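Local coordinates for protein histone-lysine N-methyltransferase, H3 lysine-9 specific SUVH4 (Arabidopsis thaliana, PDB 4QEO) that methylates histone H3 on a lysine whose modification marks transcriptional repression, and binds methylated DNA, so that histone and DNA methylation are coupled, at residues Val111-Tyr116 and Thr178-Thr183; Val331-Pro336 and Arg347-Arg352; Lys55-Leu60 and Asp89-Glu94. One frame throughout, in Å; residues are numbered along the deposited sequence.

Contact 1. Residues Val111-Tyr116 and Thr178-Thr183; sequences VMSGQY and TKRVYT. With nucleotides of chain B.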
loop_
_atom_site.group_PDB
_atom_site.type_symbol
_atom_site.label_atom_id
_atom_site.label_comp_id
_atom_site.label_asym_id
_atom_site.label_seq_id
_atom_site.Cartn_x
_atom_site.Cartn_y
_atom_site.Cartn_z
ATOM N N VAL A 111 -16.827 -5.303 -13.191
ATOM C CA VAL A 111 -15.883 -4.199 -13.206
ATOM C C VAL A 111 -16.264 -3.227 -14.318
ATOM O O VAL A 111 -16.438 -3.629 -15.472
ATOM C CB VAL A 111 -14.445 -4.713 -13.468
ATOM C CG1 VAL A 111 -13.474 -3.547 -13.545
ATOM C CG2 VAL A 111 -14.025 -5.715 -12.380
ATOM N N MET A 112 -16.383 -1.946 -13.979
ATOM C CA MET A 112 -16.658 -0.919 -14.977
ATOM C C MET A 112 -15.387 -0.117 -15.225
ATOM O O MET A 112 -14.900 0.587 -14.338
ATOM C CB MET A 112 -17.758 0.046 -14.486
ATOM C CG MET A 112 -18.974 -0.587 -13.844
ATOM S SD MET A 112 -20.036 0.634 -12.983
ATOM C CE MET A 112 -20.091 1.948 -14.207
ATOM N N SER A 113 -14.845 -0.213 -16.431
ATOM C CA SER A 113 -13.552 0.402 -16.699
ATOM C C SER A 113 -13.654 1.283 -17.916
ATOM O O SER A 113 -12.643 1.715 -18.452
ATOM C CB SER A 113 -12.494 -0.674 -16.917
ATOM O OG SER A 113 -12.195 -1.282 -15.672
ATOM N N GLY A 114 -14.885 1.535 -18.348
ATOM C CA GLY A 114 -15.136 2.458 -19.443
ATOM C C GLY A 114 -14.688 1.921 -20.791
ATOM O O GLY A 114 -14.358 2.682 -21.695
ATOM N N GLN A 115 -14.679 0.601 -20.936
ATOM C CA GLN A 115 -14.190 -0.010 -22.171
ATOM C C GLN A 115 -15.295 -0.320 -23.182
ATOM O O GLN A 115 -15.026 -0.537 -24.363
ATOM C CB GLN A 115 -13.433 -1.280 -21.823
ATOM C CG GLN A 115 -12.378 -1.028 -20.769
ATOM C CD GLN A 115 -11.234 -0.249 -21.351
ATOM O OE1 GLN A 115 -10.705 -0.621 -22.386
ATOM N NE2 GLN A 115 -10.871 0.856 -20.719
ATOM N N TYR A 116 -16.539 -0.365 -22.723
ATOM C CA TYR A 116 -17.659 -0.652 -23.629
ATOM C C TYR A 116 -18.388 0.644 -23.940
ATOM O O TYR A 116 -18.813 1.345 -23.036
ATOM C CB TYR A 116 -18.618 -1.659 -22.981
ATOM C CG TYR A 116 -18.235 -3.122 -23.173
ATOM C CD1 TYR A 116 -17.019 -3.638 -22.669
ATOM C CD2 TYR A 116 -19.083 -3.988 -23.851
ATOM C CE1 TYR A 116 -16.677 -4.981 -22.844
ATOM C CE2 TYR A 116 -18.755 -5.330 -24.028
ATOM C CZ TYR A 116 -17.561 -5.821 -23.517
ATOM O OH TYR A 116 -17.265 -7.150 -23.707
ATOM N N THR A 178 1.376 5.116 -10.198
ATOM C CA THR A 178 0.160 4.322 -10.338
ATOM C C THR A 178 -0.702 4.849 -11.448
ATOM O O THR A 178 -1.251 5.898 -11.356
ATOM C CB THR A 178 -0.655 4.416 -9.068
ATOM O OG1 THR A 178 0.215 4.383 -7.941
ATOM C CG2 THR A 178 -1.667 3.293 -8.993
ATOM N N LYS A 179 -0.776 4.131 -12.529
ATOM C CA LYS A 179 -1.595 4.545 -13.619
ATOM C C LYS A 179 -3.105 4.437 -13.414
ATOM O O LYS A 179 -3.863 5.262 -13.846
ATOM C CB LYS A 179 -1.142 3.808 -14.852
ATOM C CG LYS A 179 0.255 4.219 -15.305
ATOM C CD LYS A 179 0.179 5.388 -16.259
ATOM C CE LYS A 179 1.463 5.575 -17.031
ATOM N NZ LYS A 179 1.565 4.535 -18.076
ATOM N N ARG A 180 -3.502 3.343 -12.797
ATOM C CA ARG A 180 -4.898 3.009 -12.588
ATOM C C ARG A 180 -5.206 2.403 -11.222
ATOM O O ARG A 180 -4.393 1.747 -10.640
ATOM C CB ARG A 180 -5.388 2.100 -13.687
ATOM C CG ARG A 180 -6.857 2.303 -13.948
ATOM C CD ARG A 180 -7.225 2.341 -15.417
ATOM N NE ARG A 180 -7.909 1.121 -15.671
ATOM C CZ ARG A 180 -8.350 0.720 -16.840
ATOM N NH1 ARG A 180 -8.186 1.480 -17.903
ATOM N NH2 ARG A 180 -8.940 -0.433 -16.917
ATOM N N VAL A 181 -6.391 2.680 -10.719
ATOM C CA VAL A 181 -6.833 2.131 -9.473
ATOM C C VAL A 181 -8.282 1.663 -9.607
ATOM O O VAL A 181 -9.022 2.216 -10.373
ATOM C CB VAL A 181 -6.673 3.155 -8.363
ATOM C CG1 VAL A 181 -7.654 4.265 -8.504
ATOM C CG2 VAL A 181 -6.833 2.521 -7.023
ATOM N N TYR A 182 -8.647 0.630 -8.874
ATOM C CA TYR A 182 -9.989 0.066 -8.944
ATOM C C TYR A 182 -10.638 0.201 -7.575
ATOM O O TYR A 182 -10.101 -0.287 -6.592
ATOM C CB TYR A 182 -9.903 -1.401 -9.367
ATOM C CG TYR A 182 -9.374 -1.559 -10.772
ATOM C CD1 TYR A 182 -8.010 -1.723 -11.014
ATOM C CD2 TYR A 182 -10.236 -1.521 -11.864
ATOM C CE1 TYR A 182 -7.514 -1.850 -12.319
ATOM C CE2 TYR A 182 -9.753 -1.647 -13.168
ATOM C CZ TYR A 182 -8.394 -1.811 -13.390
ATOM O OH TYR A 182 -7.917 -1.938 -14.691
ATOM N N THR A 183 -11.776 0.882 -7.485
ATOM C CA THR A 183 -12.415 1.015 -6.181
ATOM C C THR A 183 -13.662 0.157 -6.137
ATOM O O THR A 183 -14.520 0.244 -7.020
ATOM C CB THR A 183 -12.804 2.469 -5.866
ATOM O OG1 THR A 183 -13.795 2.903 -6.813
ATOM C CG2 THR A 183 -11.573 3.367 -5.950
ATOM N N1 5CM B 7 -15.622 -3.880 -19.279
ATOM C C2 5CM B 7 -16.282 -2.647 -19.214
ATOM N N3 5CM B 7 -17.607 -2.542 -19.334
ATOM C C4 5CM B 7 -18.350 -3.599 -19.521
ATOM C C5 5CM B 7 -17.683 -4.894 -19.597
ATOM C C5A 5CM B 7 -18.501 -6.108 -19.824
ATOM C C6 5CM B 7 -16.320 -4.966 -19.490
ATOM O O2 5CM B 7 -15.676 -1.635 -19.019
ATOM N N4 5CM B 7 -19.646 -3.529 -19.644
ATOM C "C1'" 5CM B 7 -14.178 -3.916 -19.226
ATOM C "C2'" 5CM B 7 -13.442 -4.920 -18.356
ATOM C "C3'" 5CM B 7 -12.144 -5.051 -19.115
ATOM C "C4'" 5CM B 7 -12.625 -5.063 -20.552
ATOM O "O4'" 5CM B 7 -13.765 -4.239 -20.538
ATOM O "O3'" 5CM B 7 -11.326 -3.904 -18.959
ATOM C "C5'" 5CM B 7 -12.892 -6.443 -21.161
ATOM O "O5'" 5CM B 7 -13.775 -7.279 -20.462
ATOM P P 5CM B 7 -14.648 -8.371 -21.152
ATOM O OP1 5CM B 7 -15.630 -8.790 -20.210
ATOM O OP2 5CM B 7 -15.025 -7.939 -22.449
ATOM P P DA B 8 -10.421 -3.632 -17.748
ATOM O OP1 DA B 8 -11.146 -3.595 -16.518
ATOM O OP2 DA B 8 -9.597 -2.532 -18.098
ATOM O "O5'" DA B 8 -9.516 -4.911 -17.564
ATOM C "C5'" DA B 8 -8.428 -5.148 -18.436
ATOM C "C4'" DA B 8 -7.196 -5.492 -17.643
ATOM O "O4'" DA B 8 -6.311 -6.245 -18.478
ATOM C "C3'" DA B 8 -6.388 -4.279 -17.217
ATOM O "O3'" DA B 8 -5.639 -4.598 -16.047
ATOM C "C2'" DA B 8 -5.562 -3.997 -18.454
ATOM C "C1'" DA B 8 -5.408 -5.365 -19.117
ATOM N N9 DA B 8 -5.673 -5.431 -20.549
ATOM C C8 DA B 8 -6.580 -4.729 -21.294
ATOM N N7 DA B 8 -6.601 -5.069 -22.557
ATOM C C5 DA B 8 -5.655 -6.076 -22.646
ATOM C C6 DA B 8 -5.201 -6.857 -23.722
ATOM N N6 DA B 8 -5.668 -6.749 -24.962
ATOM N N1 DA B 8 -4.252 -7.776 -23.469
ATOM C C2 DA B 8 -3.781 -7.885 -22.226
ATOM N N3 DA B 8 -4.132 -7.219 -21.133
ATOM C C4 DA B 8 -5.082 -6.315 -21.415
ATOM P P DT B 9 -4.832 -3.592 -15.190
ATOM O OP1 DT B 9 -4.596 -4.163 -13.916
ATOM O OP2 DT B 9 -5.455 -2.313 -15.298
ATOM O "O5'" DT B 9 -3.458 -3.539 -15.975
ATOM C "C5'" DT B 9 -2.547 -4.637 -15.928
ATOM C "C4'" DT B 9 -1.458 -4.492 -16.966
ATOM O "O4'" DT B 9 -1.982 -4.723 -18.270
ATOM C "C3'" DT B 9 -0.775 -3.126 -17.048
ATOM O "O3'" DT B 9 0.438 -3.161 -16.316
ATOM C "C2'" DT B 9 -0.499 -2.934 -18.528
ATOM C "C1'" DT B 9 -1.081 -4.169 -19.191
ATOM N N1 DT B 9 -1.819 -3.930 -20.424
ATOM C C2 DT B 9 -1.495 -4.664 -21.540
ATOM O O2 DT B 9 -0.581 -5.462 -21.566
ATOM N N3 DT B 9 -2.279 -4.414 -22.632
ATOM C C4 DT B 9 -3.339 -3.541 -22.712
ATOM O O4 DT B 9 -3.961 -3.439 -23.754
ATOM C C5 DT B 9 -3.638 -2.824 -21.500
ATOM C C7 DT B 9 -4.761 -1.837 -21.500
ATOM C C6 DT B 9 -2.884 -3.063 -20.427
#

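Contact 2. Residues Val331-Pro336 and Arg347-Arg352; sequences VFECGP and RTSQKR. With ZN (zinc ion), chain F; ZN (zinc ion), chain G.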
loop_
_atom_site.group_PDB
_atom_site.type_symbol
_atom_site.label_atom_id
_atom_site.label_comp_id
_atom_site.label_asym_id
_atom_site.label_seq_id
_atom_site.Cartn_x
_atom_site.Cartn_y
_atom_site.Cartn_z
ATOM N N VAL A 331 19.428 -4.861 5.238
ATOM C CA VAL A 331 19.672 -4.637 3.818
ATOM C C VAL A 331 21.057 -4.002 3.676
ATOM O O VAL A 331 21.411 -3.105 4.437
ATOM C CB VAL A 331 18.567 -3.728 3.179
ATOM C CG1 VAL A 331 18.992 -3.209 1.813
ATOM C CG2 VAL A 331 17.250 -4.474 3.064
ATOM N N PHE A 332 21.847 -4.497 2.728
ATOM C CA PHE A 332 23.189 -3.976 2.494
ATOM C C PHE A 332 23.217 -3.130 1.233
ATOM O O PHE A 332 23.239 -3.652 0.118
ATOM C CB PHE A 332 24.199 -5.112 2.363
ATOM C CG PHE A 332 24.480 -5.838 3.652
ATOM C CD1 PHE A 332 25.428 -5.361 4.543
ATOM C CD2 PHE A 332 23.817 -7.013 3.958
ATOM C CE1 PHE A 332 25.703 -6.039 5.725
ATOM C CE2 PHE A 332 24.087 -7.697 5.136
ATOM C CZ PHE A 332 25.034 -7.208 6.018
ATOM N N GLU A 333 23.208 -1.820 1.421
ATOM C CA GLU A 333 23.219 -0.898 0.308
ATOM C C GLU A 333 24.634 -0.522 -0.089
ATOM O O GLU A 333 25.574 -0.604 0.713
ATOM C CB GLU A 333 22.434 0.368 0.651
ATOM C CG GLU A 333 20.923 0.217 0.501
ATOM C CD GLU A 333 20.161 1.519 0.716
ATOM O OE1 GLU A 333 20.788 2.562 1.002
ATOM O OE2 GLU A 333 18.921 1.500 0.599
ATOM N N CYS A 334 24.767 -0.100 -1.339
ATOM C CA CYS A 334 25.994 0.513 -1.810
ATOM C C CYS A 334 26.277 1.775 -0.991
ATOM O O CYS A 334 25.355 2.452 -0.510
ATOM C CB CYS A 334 25.898 0.819 -3.307
ATOM S SG CYS A 334 25.866 -0.665 -4.390
ATOM N N GLY A 335 27.559 2.072 -0.811
ATOM C CA GLY A 335 27.970 3.150 0.066
ATOM C C GLY A 335 28.994 4.092 -0.543
ATOM O O GLY A 335 29.186 4.110 -1.753
ATOM N N PRO A 336 29.652 4.888 0.305
ATOM C CA PRO A 336 30.592 5.953 -0.073
ATOM C C PRO A 336 31.772 5.487 -0.941
ATOM O O PRO A 336 32.253 6.256 -1.783
ATOM C CB PRO A 336 31.097 6.459 1.286
ATOM C CG PRO A 336 29.944 6.196 2.217
ATOM C CD PRO A 336 29.403 4.863 1.760
ATOM N N ARG A 347 21.096 1.690 -3.993
ATOM C CA ARG A 347 21.085 2.840 -3.106
ATOM C C ARG A 347 19.649 3.350 -2.898
ATOM O O ARG A 347 19.458 4.515 -2.563
ATOM C CB ARG A 347 21.946 3.968 -3.690
ATOM C CG ARG A 347 23.417 3.596 -3.929
ATOM C CD ARG A 347 24.156 4.761 -4.564
ATOM N NE ARG A 347 25.590 4.530 -4.768
ATOM C CZ ARG A 347 26.527 4.796 -3.859
ATOM N NH1 ARG A 347 26.188 5.259 -2.666
ATOM N NH2 ARG A 347 27.811 4.592 -4.138
ATOM N N THR A 348 18.648 2.491 -3.097
ATOM C CA THR A 348 17.241 2.936 -3.006
ATOM C C THR A 348 16.866 3.895 -1.854
ATOM O O THR A 348 16.284 4.950 -2.110
ATOM C CB THR A 348 16.267 1.749 -3.078
ATOM O OG1 THR A 348 16.333 1.186 -4.391
ATOM C CG2 THR A 348 14.812 2.193 -2.789
ATOM N N SER A 349 17.230 3.577 -0.608
ATOM C CA SER A 349 16.806 4.424 0.515
ATOM C C SER A 349 17.595 5.726 0.663
ATOM O O SER A 349 17.279 6.555 1.519
ATOM C CB SER A 349 16.825 3.654 1.836
ATOM O OG SER A 349 18.143 3.508 2.315
ATOM N N GLN A 350 18.610 5.913 -0.174
ATOM C CA GLN A 350 19.451 7.103 -0.083
ATOM C C GLN A 350 18.904 8.219 -0.959
ATOM O O GLN A 350 19.366 9.357 -0.913
ATOM C CB GLN A 350 20.885 6.784 -0.516
ATOM C CG GLN A 350 21.618 5.831 0.417
ATOM C CD GLN A 350 22.846 5.185 -0.238
ATOM O OE1 GLN A 350 23.571 5.816 -1.021
ATOM N NE2 GLN A 350 23.080 3.925 0.089
ATOM N N LYS A 351 17.925 7.883 -1.779
ATOM C CA LYS A 351 17.454 8.838 -2.759
ATOM C C LYS A 351 16.515 9.876 -2.144
ATOM O O LYS A 351 16.088 9.754 -0.987
ATOM C CB LYS A 351 16.851 8.101 -3.956
ATOM C CG LYS A 351 17.921 7.266 -4.662
ATOM C CD LYS A 351 17.399 6.485 -5.853
ATOM C CE LYS A 351 18.542 5.707 -6.517
ATOM N NZ LYS A 351 18.093 5.011 -7.757
ATOM N N ARG A 352 16.222 10.910 -2.919
ATOM C CA ARG A 352 15.472 12.045 -2.420
ATOM C C ARG A 352 14.028 11.647 -2.154
ATOM O O ARG A 352 13.530 10.667 -2.713
ATOM C CB ARG A 352 15.516 13.170 -3.438
ATOM C CG ARG A 352 14.907 12.767 -4.739
ATOM C CD ARG A 352 15.199 13.784 -5.806
ATOM N NE ARG A 352 14.497 13.459 -7.041
ATOM C CZ ARG A 352 14.637 14.145 -8.167
ATOM N NH1 ARG A 352 15.453 15.188 -8.196
ATOM N NH2 ARG A 352 13.962 13.791 -9.254
HETATM ZN ZN ZN F . 28.172 -1.365 -3.799
HETATM ZN ZN ZN G . 25.738 0.160 -6.452
#

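Contact 3. Residues Lys55-Leu60 and Asp89-Glu94; sequences KIIGDL and DYMSME. With nucleotides of chain C.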
loop_
_atom_site.group_PDB
_atom_site.type_symbol
_atom_site.label_atom_id
_atom_site.label_comp_id
_atom_site.label_asym_id
_atom_site.label_seq_id
_atom_site.Cartn_x
_atom_site.Cartn_y
_atom_site.Cartn_z
ATOM N N LYS A 55 -16.348 -18.597 -4.911
ATOM C CA LYS A 55 -17.156 -17.409 -5.130
ATOM C C LYS A 55 -18.114 -17.112 -3.983
ATOM O O LYS A 55 -18.553 -18.012 -3.267
ATOM C CB LYS A 55 -17.848 -17.482 -6.483
ATOM C CG LYS A 55 -16.806 -17.422 -7.571
ATOM C CD LYS A 55 -17.386 -17.211 -8.911
ATOM C CE LYS A 55 -16.301 -16.776 -9.860
ATOM N NZ LYS A 55 -15.293 -17.827 -10.000
ATOM N N ILE A 56 -18.380 -15.825 -3.794
ATOM C CA ILE A 56 -19.181 -15.340 -2.683
ATOM C C ILE A 56 -20.154 -14.286 -3.214
ATOM O O ILE A 56 -19.761 -13.379 -3.956
ATOM C CB ILE A 56 -18.282 -14.722 -1.575
ATOM C CG1 ILE A 56 -17.370 -15.795 -0.962
ATOM C CG2 ILE A 56 -19.122 -14.047 -0.500
ATOM C CD1 ILE A 56 -16.283 -15.230 -0.043
ATOM N N ILE A 57 -21.424 -14.433 -2.858
ATOM C CA ILE A 57 -22.420 -13.397 -3.124
ATOM C C ILE A 57 -22.405 -12.375 -2.006
ATOM O O ILE A 57 -22.459 -12.745 -0.841
ATOM C CB ILE A 57 -23.836 -14.003 -3.153
ATOM C CG1 ILE A 57 -24.009 -14.850 -4.410
ATOM C CG2 ILE A 57 -24.900 -12.897 -3.097
ATOM C CD1 ILE A 57 -25.222 -15.785 -4.350
ATOM N N GLY A 58 -22.335 -11.097 -2.337
ATOM C CA GLY A 58 -22.369 -10.073 -1.306
ATOM C C GLY A 58 -20.988 -9.563 -0.931
ATOM O O GLY A 58 -20.063 -9.623 -1.733
ATOM N N ASP A 59 -20.836 -9.062 0.294
ATOM C CA ASP A 59 -19.560 -8.475 0.701
ATOM C C ASP A 59 -18.581 -9.553 1.123
ATOM O O ASP A 59 -18.999 -10.586 1.637
ATOM C CB ASP A 59 -19.766 -7.491 1.855
ATOM C CG ASP A 59 -20.178 -6.118 1.380
ATOM O OD1 ASP A 59 -19.490 -5.572 0.495
ATOM O OD2 ASP A 59 -21.193 -5.587 1.868
ATOM N N LEU A 60 -17.285 -9.318 0.887
ATOM C CA LEU A 60 -16.239 -10.195 1.416
ATOM C C LEU A 60 -15.716 -9.583 2.717
ATOM O O LEU A 60 -15.425 -8.390 2.771
ATOM C CB LEU A 60 -15.086 -10.386 0.402
ATOM C CG LEU A 60 -15.202 -11.459 -0.705
ATOM C CD1 LEU A 60 -16.487 -11.331 -1.515
ATOM C CD2 LEU A 60 -13.994 -11.445 -1.659
ATOM N N ASP A 89 -17.664 -11.502 -13.325
ATOM C CA ASP A 89 -17.309 -12.718 -12.611
ATOM C C ASP A 89 -18.581 -13.381 -12.076
ATOM O O ASP A 89 -19.428 -12.722 -11.457
ATOM C CB ASP A 89 -16.359 -12.368 -11.453
ATOM C CG ASP A 89 -15.453 -13.526 -11.100
ATOM O OD1 ASP A 89 -15.191 -14.355 -12.005
ATOM O OD2 ASP A 89 -15.002 -13.602 -9.941
ATOM N N TYR A 90 -18.736 -14.674 -12.339
ATOM C CA TYR A 90 -19.966 -15.364 -11.943
ATOM C C TYR A 90 -19.763 -16.799 -11.487
ATOM O O TYR A 90 -18.762 -17.434 -11.807
ATOM C CB TYR A 90 -20.990 -15.324 -13.074
ATOM C CG TYR A 90 -20.592 -16.032 -14.363
ATOM C CD1 TYR A 90 -20.922 -17.360 -14.567
ATOM C CD2 TYR A 90 -19.908 -15.361 -15.379
ATOM C CE1 TYR A 90 -20.599 -18.011 -15.735
ATOM C CE2 TYR A 90 -19.569 -16.009 -16.569
ATOM C CZ TYR A 90 -19.927 -17.337 -16.730
ATOM O OH TYR A 90 -19.626 -18.012 -17.880
ATOM N N MET A 91 -20.710 -17.285 -10.696
ATOM C CA MET A 91 -20.754 -18.682 -10.300
ATOM C C MET A 91 -21.255 -19.455 -11.486
ATOM O O MET A 91 -22.352 -19.178 -11.987
ATOM C CB MET A 91 -21.727 -18.887 -9.131
ATOM C CG MET A 91 -21.271 -18.281 -7.811
ATOM S SD MET A 91 -22.606 -18.460 -6.606
ATOM C CE MET A 91 -21.695 -18.028 -5.138
ATOM N N SER A 92 -20.449 -20.416 -11.929
ATOM C CA SER A 92 -20.811 -21.305 -13.029
ATOM C C SER A 92 -21.728 -22.409 -12.521
ATOM O O SER A 92 -22.057 -22.450 -11.332
ATOM C CB SER A 92 -19.549 -21.946 -13.599
ATOM O OG SER A 92 -19.009 -22.870 -12.659
ATOM N N MET A 93 -22.107 -23.327 -13.410
ATOM C CA MET A 93 -22.985 -24.446 -13.038
ATOM C C MET A 93 -22.378 -25.359 -11.966
ATOM O O MET A 93 -23.086 -26.164 -11.377
ATOM C CB MET A 93 -23.370 -25.296 -14.262
ATOM C CG MET A 93 -23.974 -24.526 -15.417
ATOM S SD MET A 93 -25.407 -23.542 -14.935
ATOM C CE MET A 93 -26.570 -24.807 -14.407
ATOM N N GLU A 94 -21.080 -25.240 -11.709
ATOM C CA GLU A 94 -20.451 -26.044 -10.659
ATOM C C GLU A 94 -21.061 -25.734 -9.283
ATOM O O GLU A 94 -21.029 -26.554 -8.360
ATOM C CB GLU A 94 -18.942 -25.800 -10.638
ATOM C CG GLU A 94 -18.181 -26.688 -9.670
ATOM C CD GLU A 94 -17.091 -25.939 -8.934
ATOM O OE1 GLU A 94 -16.115 -25.507 -9.584
ATOM O OE2 GLU A 94 -17.221 -25.773 -7.703
ATOM P P DA C 11 -15.220 -20.159 -14.303
ATOM O OP1 DA C 11 -14.394 -19.123 -14.860
ATOM O OP2 DA C 11 -15.723 -20.063 -12.958
ATOM O "O5'" DA C 11 -16.337 -20.484 -15.376
ATOM C "C5'" DA C 11 -16.433 -19.741 -16.579
ATOM C "C4'" DA C 11 -17.072 -20.571 -17.667
ATOM O "O4'" DA C 11 -16.051 -21.286 -18.377
ATOM C "C3'" DA C 11 -18.067 -21.621 -17.184
ATOM O "O3'" DA C 11 -19.181 -21.624 -18.067
ATOM C "C2'" DA C 11 -17.292 -22.918 -17.287
ATOM C "C1'" DA C 11 -16.384 -22.649 -18.464
ATOM N N9 DA C 11 -15.139 -23.405 -18.483
ATOM C C8 DA C 11 -14.572 -24.130 -17.468
ATOM N N7 DA C 11 -13.435 -24.689 -17.790
ATOM C C5 DA C 11 -13.241 -24.312 -19.111
ATOM C C6 DA C 11 -12.219 -24.586 -20.030
ATOM N N6 DA C 11 -11.155 -25.332 -19.750
ATOM N N1 DA C 11 -12.336 -24.071 -21.268
ATOM C C2 DA C 11 -13.405 -23.326 -21.551
ATOM N N3 DA C 11 -14.432 -22.999 -20.775
ATOM C C4 DA C 11 -14.284 -23.526 -19.550
ATOM P P DC C 12 -20.527 -22.266 -17.650
ATOM O OP1 DC C 12 -21.413 -21.149 -17.593
ATOM O OP2 DC C 12 -20.482 -23.232 -16.580
ATOM O "O5'" DC C 12 -20.773 -23.049 -18.994
ATOM C "C5'" DC C 12 -20.384 -22.451 -20.217
ATOM C "C4'" DC C 12 -19.914 -23.542 -21.142
ATOM O "O4'" DC C 12 -18.603 -23.992 -20.738
ATOM C "C3'" DC C 12 -20.807 -24.787 -21.126
ATOM O "O3'" DC C 12 -21.111 -25.123 -22.475
ATOM C "C2'" DC C 12 -19.912 -25.861 -20.541
ATOM C "C1'" DC C 12 -18.568 -25.363 -21.002
ATOM N N1 DC C 12 -17.404 -25.946 -20.337
ATOM C C2 DC C 12 -16.247 -26.161 -21.082
ATOM O O2 DC C 12 -16.216 -25.786 -22.258
ATOM N N3 DC C 12 -15.188 -26.755 -20.499
ATOM C C4 DC C 12 -15.264 -27.154 -19.231
ATOM N N4 DC C 12 -14.189 -27.726 -18.693
ATOM C C5 DC C 12 -16.436 -26.956 -18.451
ATOM C C6 DC C 12 -17.483 -26.380 -19.047
HETATM O O HOH W 1 -17.498 -20.197 -11.135
HETATM O O HOH W 2 -14.133 -17.142 -12.174
#

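Contact 1. Residues Val111-Tyr116 and Thr178-Thr183
In the SRA domain, S113 and Y182 meet beside the pocket that holds 5-methylcytosine 5CM7 of chain B, the base that such domains flip out of the duplex. Residues 111-116 leave strand 106-112 and bend round the base, 178-183 enter strand 180-197, and DNA phosphates lie along the seam. S113 OG sits in the plane of the Y182 ring, at its edge, 3.5 Å from CE2, and donates to OP1 of DA8 of chain B at 2.7 Å. V111 CG1 touches Y182 CD2 at 4.2 Å, the two side chains crossing at about a right angle. Y182 OH carries two duties: it donates to OP2 of DT9 of chain B at 2.6 Å and accepts from R180 NH2 at 2.9 Å. Bends at chi2 and chi3 of R180, with CG roughly anti to the backbone N (chi1 -150°), swing its guanidinium to this hydroxyl; the same NH2 lies so near OP2 of DA8 of chain B that the detail there is doubtful. The Q115 amide approaches R180 from the opposite direction. Q115 NE2 donates to S113 O at 3.0 Å from 44° above the carbonyl plane, while Q115 OE1 is hydrogen-bonded to K140 NZ, so the amide is held at both ends. This ties down a turn whose backbone N atoms of S113 and Q115 each reach O2 of 5CM7 of chain B at 3.1 Å. Y116, itself stacked on H134, lays one ring face over the base, the methyl C5A lying toward the ring's rim, and Y116 OH donates to OP2 of 5CM7 of chain B at 2.7 Å.

Contact 2. Residues Val331-Pro336 and Arg347-Arg352
The carboxylate of E333 and residues S349 and Q350 form the tight side of this pre-SET contact. S349 N (2.9 Å) and S349 OG (2.8 Å) both donate to E333 OE2 on its syn side, arriving from opposite faces of the carboxylate plane, a grip that limits the group's rotation. Q350 NE2 takes the other oxygen, E333 OE1, at 2.8 Å on the anti side, and also donates to C334 O, nearly along the C=O axis. R483 adds a salt bridge to E333 OE1, which probably offsets the charge of this buried acid. Toward the partly exposed R347 the bonding slackens. R347 NH2 holds G335 O at 2.8 Å, whereas NH1 makes a weak bond to the same oxygen; NH1 is better placed on a lone pair of Q350 OE1, in the carbonyl plane, at 3.1 Å. Extended from CG to NE, R347 brings a guanidinium face over C334 CB. Beneath it, C334 SG bridges two zinc ions of the triangular cluster, 2.5 Å from that of chain F and 2.2 Å from that of chain G; C298, C340 and C344 complete one site and C292, C306 and C338 the other. Strand 331-332 pairs parallel with strand 467-473, E333 rests on V472, and S349 touches V485 of strand 483-488, so the pre-SET segment forms an outer strand of that sheet.

Contact 3. Residues Lys55-Leu60 and Asp89-Glu94
K55 places CG anti to its carbonyl carbon (chi1 -66°), runs extended to CE, then bends at chi4 (63°), which carries its alkyl chain past Y90 O and turns NZ toward the DNA. Opposite it, M91 stretches out beyond CG and sets CE beside K55 O. CE of K55 lies 3.2 Å from Y90 O, a close methylene-to-carbonyl contact. K55 and D89 cross obliquely, and NZ stays 4.0 Å from D89 OD1, beyond a salt bridge; water links them instead. One molecule accepts from K55 NZ at 2.6 Å and lies within hydrogen-bonding range of D89 OD1, whose companion OD2 is held by N82 N. A second water accepts from S92 N at 3.1 Å and donates hydrogen bonds to Y90 O and to OP2 of DA11 of chain C, with a weak bond from K55 NZ. This edge of the SRA sheet, where strand 88-91 pairs antiparallel with strand 106-112, thus meets the second DNA chain through a hydrated lysine. An alanine in place of K55 takes away the ammonium and the methylenes over Y90 O, and would probably leave D89 and the nearby phosphate without their shared positive charge and the two waters without their lysine link. Away from the DNA the contact is apolar: M91 CG packs on K55 CB at 3.8 Å, and M91 CE meets I57 CG1 at 4.0 Å, those side chains crossing at about a right angle. I57 also leans on L106 and V108. Past the strand, S92 OG accepts from E94 N at 3.3 Å in an ST turn, and S92 CB faces OP2 of DC12 of chain C, while OP1 of that nucleotide lies in plane at the edge of the Y90 ring.

How the contacts relate
From the N terminus the contacts come in series, without nesting or crossing. Contact 3 closes first, bringing the loop after helix 36-46 back to strand 88-91 across a loop that includes helix 72-78. Contact 1 opens after it on the next strand, 106-112, and closes where strand 180-197 begins. Strands 88-91 and 106-112 are neighbours in the SRA sheet, so these two contacts share it, about 21 Å apart between centres, contact 1 meeting chain B of the DNA and contact 3 chain C. Contact 2 follows later as a short pre-SET loop that carries four of the nine cluster cysteines and ties strand 331-332 to the 3-10 turn ahead of strand 357-361, its centre about 35 Å from that of contact 1.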